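PDB 4RXT: sugar ABC transporter from Agrobacterium radiobacter, which binds the pentose sugar arabinose between its two lobes and probably delivers it to an ABC-type membrane transporter. Local coordinates for residues S16-W19 / Q20-A24; N109-G112 / G113-A117; A260-S264 / K265-V269; N278-T281 / K282-S286. All blocks are in the same frame, centred on the assembly; numbering follows the deposited sequence.

Interaction 1 of 4, residues S16-W19 / Q20-A24. With ARA (alpha-L-arabinopyranose), chain B.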
# COMPACT_ATOMS: atom_id res chain seq x y z
N SER A 16 1.75 11.09 -3.61
CA SER A 16 1.34 9.79 -4.15
C SER A 16 -0.18 9.75 -4.34
O SER A 16 -0.90 10.13 -3.46
CB SER A 16 1.75 8.71 -3.13
OG SER A 16 1.12 7.44 -3.37
N PHE A 17 -0.64 9.27 -5.49
CA PHE A 17 -2.07 9.16 -5.73
C PHE A 17 -2.77 8.30 -4.69
O PHE A 17 -3.89 8.59 -4.29
CB PHE A 17 -2.34 8.58 -7.11
CG PHE A 17 -3.78 8.49 -7.46
CD1 PHE A 17 -4.51 9.62 -7.74
CD2 PHE A 17 -4.40 7.26 -7.52
CE1 PHE A 17 -5.85 9.51 -8.09
CE2 PHE A 17 -5.71 7.13 -7.89
CZ PHE A 17 -6.45 8.26 -8.15
N TYR A 18 -2.12 7.22 -4.27
CA TYR A 18 -2.71 6.38 -3.25
C TYR A 18 -3.05 7.18 -1.97
O TYR A 18 -4.15 7.09 -1.44
CB TYR A 18 -1.75 5.26 -2.91
CG TYR A 18 -2.29 4.34 -1.83
CD1 TYR A 18 -3.12 3.27 -2.14
CD2 TYR A 18 -1.93 4.52 -0.48
CE1 TYR A 18 -3.59 2.42 -1.14
CE2 TYR A 18 -2.42 3.68 0.50
CZ TYR A 18 -3.21 2.61 0.17
OH TYR A 18 -3.69 1.76 1.14
N TRP A 19 -2.05 7.92 -1.49
CA TRP A 19 -2.25 8.73 -0.27
C TRP A 19 -3.23 9.86 -0.47
O TRP A 19 -3.89 10.27 0.46
CB TRP A 19 -0.92 9.24 0.33
CG TRP A 19 -0.09 8.10 0.79
CD1 TRP A 19 1.04 7.64 0.22
CD2 TRP A 19 -0.45 7.16 1.80
NE1 TRP A 19 1.45 6.48 0.83
CE2 TRP A 19 0.55 6.18 1.82
CE3 TRP A 19 -1.51 7.07 2.68
CZ2 TRP A 19 0.50 5.13 2.69
CZ3 TRP A 19 -1.56 6.04 3.56
CH2 TRP A 19 -0.56 5.09 3.55
N GLN A 20 -3.31 10.36 -1.70
CA GLN A 20 -4.32 11.38 -2.03
C GLN A 20 -5.75 10.82 -1.92
O GLN A 20 -6.69 11.53 -1.54
CB GLN A 20 -4.06 11.99 -3.39
CG GLN A 20 -2.79 12.84 -3.35
CD GLN A 20 -2.15 13.11 -4.69
OE1 GLN A 20 -2.68 12.75 -5.75
NE2 GLN A 20 -0.96 13.74 -4.65
N ILE A 21 -5.91 9.54 -2.18
CA ILE A 21 -7.23 8.88 -2.00
C ILE A 21 -7.55 8.82 -0.51
O ILE A 21 -8.62 9.17 -0.07
CB ILE A 21 -7.30 7.46 -2.59
CG1 ILE A 21 -7.11 7.48 -4.12
CG2 ILE A 21 -8.66 6.83 -2.25
CD1 ILE A 21 -6.83 6.10 -4.72
N VAL A 22 -6.57 8.37 0.29
CA VAL A 22 -6.70 8.38 1.77
C VAL A 22 -7.09 9.77 2.28
O VAL A 22 -8.01 9.92 3.08
CB VAL A 22 -5.41 7.91 2.46
CG1 VAL A 22 -5.53 8.04 3.98
CG2 VAL A 22 -5.05 6.51 2.03
N LEU A 23 -6.40 10.80 1.79
CA LEU A 23 -6.68 12.18 2.22
C LEU A 23 -8.07 12.67 1.78
O LEU A 23 -8.74 13.35 2.53
CB LEU A 23 -5.59 13.14 1.71
CG LEU A 23 -4.20 13.02 2.32
CD1 LEU A 23 -3.27 13.98 1.61
CD2 LEU A 23 -4.22 13.23 3.82
N ALA A 24 -8.48 12.28 0.57
CA ALA A 24 -9.83 12.54 0.15
C ALA A 24 -10.90 11.93 1.11
O ALA A 24 -11.91 12.58 1.46
CB ALA A 24 -10.03 12.10 -1.30
C1 ARA B . 0.35 1.38 -0.93
C2 ARA B . 0.75 0.81 0.44
C3 ARA B . 1.47 1.88 1.24
C4 ARA B . 2.63 2.49 0.45
C5 ARA B . 2.55 2.15 -0.98
O1 ARA B . 0.29 0.09 -1.54
O2 ARA B . -0.42 0.40 1.18
O3 ARA B . 1.86 1.31 2.51
O4 ARA B . 3.90 1.90 0.77
O5 ARA B . 1.25 2.28 -1.57

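Interaction 2 of 4, residues N109-G112 / G113-A117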
# COMPACT_ATOMS: atom_id res chain seq x y z
N ASN A 109 -2.17 -7.46 4.87
CA ASN A 109 -1.08 -7.39 3.90
C ASN A 109 -0.39 -8.70 3.60
O ASN A 109 0.06 -8.93 2.50
CB ASN A 109 -0.09 -6.30 4.25
CG ASN A 109 -0.67 -4.93 3.97
OD1 ASN A 109 -0.97 -4.61 2.81
ND2 ASN A 109 -0.88 -4.13 5.02
N THR A 110 -0.37 -9.61 4.57
CA THR A 110 0.18 -10.92 4.31
C THR A 110 -0.71 -11.67 3.31
O THR A 110 -0.21 -12.27 2.31
CB THR A 110 0.36 -11.70 5.60
OG1 THR A 110 1.15 -10.92 6.51
CG2 THR A 110 1.07 -12.98 5.30
N GLN A 111 -2.02 -11.61 3.54
CA GLN A 111 -2.97 -12.21 2.62
C GLN A 111 -2.87 -11.54 1.24
O GLN A 111 -3.02 -12.20 0.20
CB GLN A 111 -4.39 -12.11 3.15
CG GLN A 111 -5.44 -12.84 2.33
CD GLN A 111 -6.86 -12.58 2.86
OE1 GLN A 111 -7.49 -13.50 3.40
NE2 GLN A 111 -7.34 -11.34 2.72
N GLY A 112 -2.62 -10.24 1.23
CA GLY A 112 -2.47 -9.51 -0.03
C GLY A 112 -1.29 -10.05 -0.84
O GLY A 112 -1.37 -10.21 -2.07
N GLY A 113 -0.20 -10.39 -0.17
CA GLY A 113 0.93 -11.04 -0.83
C GLY A 113 0.58 -12.44 -1.35
O GLY A 113 0.99 -12.84 -2.47
N ARG A 114 -0.17 -13.20 -0.55
CA ARG A 114 -0.63 -14.52 -0.97
C ARG A 114 -1.51 -14.45 -2.22
O ARG A 114 -1.34 -15.24 -3.16
CB ARG A 114 -1.40 -15.24 0.14
CG ARG A 114 -0.60 -15.62 1.37
CD ARG A 114 -1.45 -16.42 2.39
NE ARG A 114 -1.24 -15.92 3.76
CZ ARG A 114 -2.18 -15.36 4.54
NH1 ARG A 114 -3.46 -15.25 4.15
NH2 ARG A 114 -1.84 -14.93 5.76
N ILE A 115 -2.44 -13.51 -2.20
CA ILE A 115 -3.34 -13.24 -3.35
C ILE A 115 -2.56 -12.89 -4.62
O ILE A 115 -2.84 -13.38 -5.70
CB ILE A 115 -4.34 -12.09 -3.00
CG1 ILE A 115 -5.38 -12.60 -2.01
CG2 ILE A 115 -5.06 -11.55 -4.23
CD1 ILE A 115 -6.24 -11.52 -1.39
N ALA A 116 -1.50 -12.13 -4.44
CA ALA A 116 -0.64 -11.73 -5.56
C ALA A 116 0.10 -12.94 -6.12
O ALA A 116 0.26 -13.06 -7.35
CB ALA A 116 0.33 -10.64 -5.14
N ALA A 117 0.57 -13.81 -5.20
CA ALA A 117 1.26 -15.04 -5.63
C ALA A 117 0.33 -15.93 -6.47
O ALA A 117 0.72 -16.39 -7.57
CB ALA A 117 1.81 -15.83 -4.44

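Interaction 3 of 4, residues A260-S264 / K265-V269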
# COMPACT_ATOMS: atom_id res chain seq x y z
N ALA A 260 -11.23 7.86 14.99
CA ALA A 260 -10.49 8.77 15.86
C ALA A 260 -11.45 9.71 16.61
O ALA A 260 -11.26 9.97 17.79
CB ALA A 260 -9.47 9.59 15.07
N LEU A 261 -12.47 10.25 15.92
CA LEU A 261 -13.46 11.04 16.59
C LEU A 261 -14.14 10.28 17.74
O LEU A 261 -14.34 10.81 18.83
CB LEU A 261 -14.50 11.56 15.59
CG LEU A 261 -15.62 12.44 16.17
CD1 LEU A 261 -15.08 13.70 16.85
CD2 LEU A 261 -16.64 12.81 15.11
N ALA A 262 -14.54 9.05 17.47
CA ALA A 262 -15.21 8.27 18.48
C ALA A 262 -14.29 8.04 19.70
O ALA A 262 -14.71 8.19 20.87
CB ALA A 262 -15.69 6.94 17.91
N VAL A 263 -13.03 7.72 19.42
CA VAL A 263 -12.05 7.54 20.50
C VAL A 263 -11.88 8.84 21.35
O VAL A 263 -11.81 8.78 22.59
CB VAL A 263 -10.69 7.08 19.95
CG1 VAL A 263 -9.62 7.17 21.01
CG2 VAL A 263 -10.79 5.66 19.38
N SER A 264 -11.82 9.99 20.67
CA SER A 264 -11.71 11.30 21.31
C SER A 264 -12.88 11.62 22.24
O SER A 264 -12.75 12.42 23.15
CB SER A 264 -11.57 12.42 20.28
OG SER A 264 -12.81 12.77 19.70
N LYS A 265 -14.03 11.00 21.97
CA LYS A 265 -15.23 11.13 22.85
C LYS A 265 -15.34 10.05 23.92
O LYS A 265 -16.35 9.96 24.63
CB LYS A 265 -16.51 11.09 22.01
CG LYS A 265 -16.63 12.21 21.01
CD LYS A 265 -17.98 12.08 20.33
CE LYS A 265 -18.11 12.98 19.15
NZ LYS A 265 -19.40 12.70 18.47
N GLY A 266 -14.31 9.20 24.02
CA GLY A 266 -14.26 8.15 25.03
C GLY A 266 -15.06 6.93 24.66
O GLY A 266 -15.36 6.11 25.52
N GLU A 267 -15.42 6.81 23.38
CA GLU A 267 -16.25 5.66 22.92
C GLU A 267 -15.37 4.43 22.65
O GLU A 267 -14.23 4.54 22.17
CB GLU A 267 -17.05 6.02 21.67
CG GLU A 267 -17.97 7.21 21.86
CD GLU A 267 -18.74 7.59 20.61
OE1 GLU A 267 -18.62 6.87 19.60
OE2 GLU A 267 -19.45 8.64 20.67
N LYS A 268 -15.90 3.25 22.98
CA LYS A 268 -15.18 2.01 22.66
C LYS A 268 -15.27 1.73 21.16
O LYS A 268 -16.35 1.89 20.55
CB LYS A 268 -15.70 0.83 23.45
CG LYS A 268 -15.57 0.95 24.98
CD LYS A 268 -16.36 -0.17 25.67
CE LYS A 268 -16.09 -0.25 27.18
NZ LYS A 268 -17.10 -1.10 27.90
N VAL A 269 -14.13 1.38 20.58
CA VAL A 269 -14.03 1.08 19.14
C VAL A 269 -13.40 -0.28 18.94
O VAL A 269 -12.78 -0.85 19.87
CB VAL A 269 -13.18 2.16 18.39
CG1 VAL A 269 -13.83 3.55 18.52
CG2 VAL A 269 -11.73 2.12 18.81

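Interaction 4 of 4, residues N278-T281 / K282-S286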
# COMPACT_ATOMS: atom_id res chain seq x y z
N ASN A 278 -8.65 -7.05 -3.12
CA ASN A 278 -9.18 -7.75 -4.29
C ASN A 278 -8.20 -7.73 -5.44
O ASN A 278 -7.69 -6.65 -5.82
CB ASN A 278 -10.51 -7.13 -4.78
CG ASN A 278 -11.67 -7.35 -3.79
OD1 ASN A 278 -12.39 -8.36 -3.86
ND2 ASN A 278 -11.82 -6.43 -2.85
N LEU A 279 -7.94 -8.92 -5.99
CA LEU A 279 -7.18 -9.02 -7.23
C LEU A 279 -8.06 -8.58 -8.40
O LEU A 279 -9.07 -9.19 -8.72
CB LEU A 279 -6.66 -10.44 -7.44
CG LEU A 279 -5.79 -10.58 -8.69
CD1 LEU A 279 -4.49 -9.79 -8.60
CD2 LEU A 279 -5.56 -12.04 -9.02
N VAL A 280 -7.57 -7.54 -9.06
CA VAL A 280 -8.28 -6.95 -10.19
C VAL A 280 -7.55 -7.29 -11.46
O VAL A 280 -6.33 -7.08 -11.56
CB VAL A 280 -8.39 -5.43 -10.01
CG1 VAL A 280 -9.07 -4.79 -11.24
CG2 VAL A 280 -9.16 -5.12 -8.75
N THR A 281 -8.32 -7.80 -12.45
CA THR A 281 -7.80 -8.16 -13.76
C THR A 281 -8.71 -7.56 -14.82
O THR A 281 -9.74 -6.99 -14.50
CB THR A 281 -7.78 -9.67 -13.95
OG1 THR A 281 -9.14 -10.14 -14.00
CG2 THR A 281 -6.96 -10.34 -12.86
N LYS A 282 -8.33 -7.73 -16.09
CA LYS A 282 -9.25 -7.39 -17.20
C LYS A 282 -10.62 -8.06 -17.06
O LYS A 282 -11.63 -7.45 -17.32
CB LYS A 282 -8.64 -7.81 -18.53
CG LYS A 282 -7.58 -6.85 -18.99
CD LYS A 282 -7.14 -7.13 -20.43
CE LYS A 282 -6.98 -8.62 -20.72
NZ LYS A 282 -6.31 -8.85 -22.04
N ALA A 283 -10.60 -9.30 -16.59
CA ALA A 283 -11.80 -10.12 -16.47
C ALA A 283 -12.81 -9.58 -15.43
O ALA A 283 -14.05 -9.83 -15.53
CB ALA A 283 -11.39 -11.55 -16.12
N ASN A 284 -12.32 -8.87 -14.43
CA ASN A 284 -13.22 -8.37 -13.37
C ASN A 284 -13.22 -6.87 -13.04
O ASN A 284 -13.94 -6.42 -12.12
CB ASN A 284 -13.00 -9.18 -12.10
CG ASN A 284 -11.71 -8.82 -11.38
OD1 ASN A 284 -11.01 -7.92 -11.78
ND2 ASN A 284 -11.42 -9.50 -10.33
N MET A 285 -12.48 -6.08 -13.81
CA MET A 285 -12.34 -4.66 -13.51
C MET A 285 -13.65 -3.89 -13.68
O MET A 285 -13.81 -2.80 -13.13
CB MET A 285 -11.21 -4.01 -14.32
CG MET A 285 -11.36 -4.03 -15.83
SD MET A 285 -9.95 -3.33 -16.78
CE MET A 285 -9.82 -1.73 -16.12
N SER A 286 -14.61 -4.47 -14.38
CA SER A 286 -15.93 -3.84 -14.50
C SER A 286 -16.96 -4.35 -13.48
O SER A 286 -18.10 -3.89 -13.50
CB SER A 286 -16.49 -4.06 -15.91
OG SER A 286 -16.91 -5.41 -16.10

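Interaction 1 of 4, residues S16-W19 / Q20-A24
A chi1 of -177° sends the Phe17 ring out alongside the helix, toward Ile21 one turn later, while Ile21 sets CG1 beside its backbone N (chi1 -63°), and the two side chains meet. Ile21 CG1 lies over one face of the phenyl ring, a CH-pi contact offset toward the rim at 4.3 Å from the ring centroid, and Ile21 CD1 reaches Phe17 CE2 at 3.5 Å. On another side of the same turn Trp19 and Val22 run side by side and point the same way; Val22 CG2 touches Trp19 CE3 at 3.6 Å, approaching the indole obliquely. The backbone underneath is the first turn of helix 17-33. Ser16 is its N-cap, with OG accepting a weak bond from Tyr18 N, and Ser16 O takes the N-H of Gln20 at 3.0 Å.

Two aromatic groups lead from this turn into the sugar site. Tyr18 lays a ring face against arabinopyranose, with sugar C1 3.7 Å above the ring plane and over its centre. Trp19 brings CZ2 to within 3.7 Å of sugar C3. Each ring is also tethered at its polar end: Tyr18 OH is hydrogen-bonded to Asp93 and Trp19 NE1 to Glu45, carboxylates that themselves bind the sugar. The helix belongs to the beta-alpha-beta unit of strand 9-11, helix 17-33 and strand 39-41: Val22 and Leu23 pack on strand 9-11, while Tyr18, Ile21 and Val22 touch Pro249 at the start of helix 249-264.

Interaction 2 of 4, residues N109-G112 / G113-A117
Gln111 and Arg114, three residues apart, have the most surface buried by the contact, and the flat guanidinium of the arginine lies over the backbone of the preceding turn. Gln111 CA sits 3.4 Å above the guanidinium plane, offset toward the rim, and the carbonyl carbon of Thr110 lies over the centre of that same face. The arginine chain heads back along the helix from CG on, and the bend at chi3 (-134°) swings the guanidinium inward over Gln111. Its two terminal nitrogens then part: NH1 comes to 3.4 Å from Gln111 CB, and NH2 settles 3.5 Å from the methyl CG2 of Thr110. Gln111 leaves the helix at about a right angle to the arginine chain, and the amide and guanidinium planes stand 88° apart. Farther round, Ile115 CD1 meets Gln111 CG at 4.0 Å.

All of this decorates the first two turns of helix 109-128, in a periplasmic binding protein fold whose sugar lies close to the start of this helix. Asn109 OD1 accepts a hydrogen bond from NE of Arg150, a residue that binds the arabinose, so the asparagine acts as a second-shell support for that guanidinium. Asp108, just ahead of the helix, accepts from Gln111 N.

Gly112 and Gly113 sit buried on the side where Ala116 also lies, and Ile115 and Ala116 pack on Val245 of strand 243-246. The helical bonds run regularly through the pair of glycines; Ile115 N gives Gln111 O the shortest of those joining the segments, 2.8 Å and nearly straight at 169°.

Interaction 3 of 4, residues A260-S264 / K265-V269
Val269 lays its two methyl groups against Val263, whose CG2 lies 3.7 Å from CG2 of Val269, the two side chains crossing at about a right angle. The other methyl of Val269, CG1, also reaches Ala262 CB at 3.9 Å, so the chain leaving helix 249-264 doubles back to cover the last turn it has just made. Ala262 has a second neighbour: the extended Glu267 passes alongside it and brings OE1 to 3.4 Å from Ala262 CB. Lys265 likewise trails back along the helix, its CE packing obliquely on CG and CD1 of Leu261. Lys265 thus offers its aliphatic stem, while Glu267 also lays a carboxylate oxygen beside a methyl.

The reversal is a Schellman motif. Gly266, with phi 81°, is the first residue to leave helical geometry, and two backbone bonds close the end: Glu267 N to Ala262 O at 3.0 Å, and Gly266 N to Val263 O at 2.9 Å. The second comes from well above the carbonyl plane. Ser264 adds a side-chain bond one turn back. Its chi1 of 79° sets OG between its own N and carbonyl carbon, from where it donates to Leu261 O at 2.6 Å. That oxygen also accepts from Lys265 N, and both donors come from the same face of its plane.

Away from the sugar site, this turn leads from helix 249-264 toward strand 272-274. Val263 also touches Pro88 and Leu261 touches Val35. Because the carbonyls of Leu261, Ala262 and Val263 find their donors locally, the helix can stop at the surface, with a small valine-alanine patch holding the returning chain against it.

Interaction 4 of 4, residues N278-T281 / K282-S286
Asn284 turns its amide back onto residues 279-281 and grips the main chain on both sides of Val280. Its ND2 donates to Leu279 O at 2.9 Å, almost straight at 170°, with the acceptor lying in the amide plane. Its OD1 takes the N-H of Thr281 at 2.8 Å; that donor is just as straight but stands 37° out of the carbonyl plane. With both ends of the amide engaged, its rotation is fixed. The chi1 of 74°, which puts CG between the residue's own N and carbonyl carbon, brings the amide alongside the backbone edge of the strand.

Val280 crosses Asn284 at about a right angle, its CG1 3.7 Å from OD1. The same methyl meets CB of Met285 at 3.8 Å, again at about a right angle, while the sulfur end of the methionine leads away from the strand. Thr281 OG1 adds weak bonds, from Ala283 N and, longer, from Asn284 N. Thr281 O is bonded by Asn284 N at 3.2 Å from well above the carbonyl plane, and weakly by Met285 N.

The strand pairs antiparallel with strand 243-246 through backbone bonds of Asn278 with Val246 and of Val280 with Leu244. Val280 also packs on Leu236 and Ile290, and Met285 touches Lys237. The bond from Asn284 N to Thr281 O, with helical backbone angles at Lys282 and Ala283, makes residues 281-284 a beta turn; it follows the antiparallel edge strand in one lobe of the periplasmic binding protein fold and precedes helix 288-294.

Overall arrangement
Interaction 1 is the buried one, bringing aromatic rings to the sugar. Interaction 2 is partly buried and comes near the same pocket through Asn109, although the two lie on opposite sides of the chain's centre, about 22 Å apart between centres. Interactions 3 and 4 are surface turns, one following a helix and the other a strand: interaction 3 closes mainly with main-chain bonds, interaction 4 with a side-chain amide bonded to the main chain. Helix 249-264 links two of the sites: its start packs against interaction 1 and its end forms interaction 3. Interactions 2 and 4 touch directly, Ile115 CG2 meeting Leu279 CB at 3.8 Å, and both lean on strand 243-246.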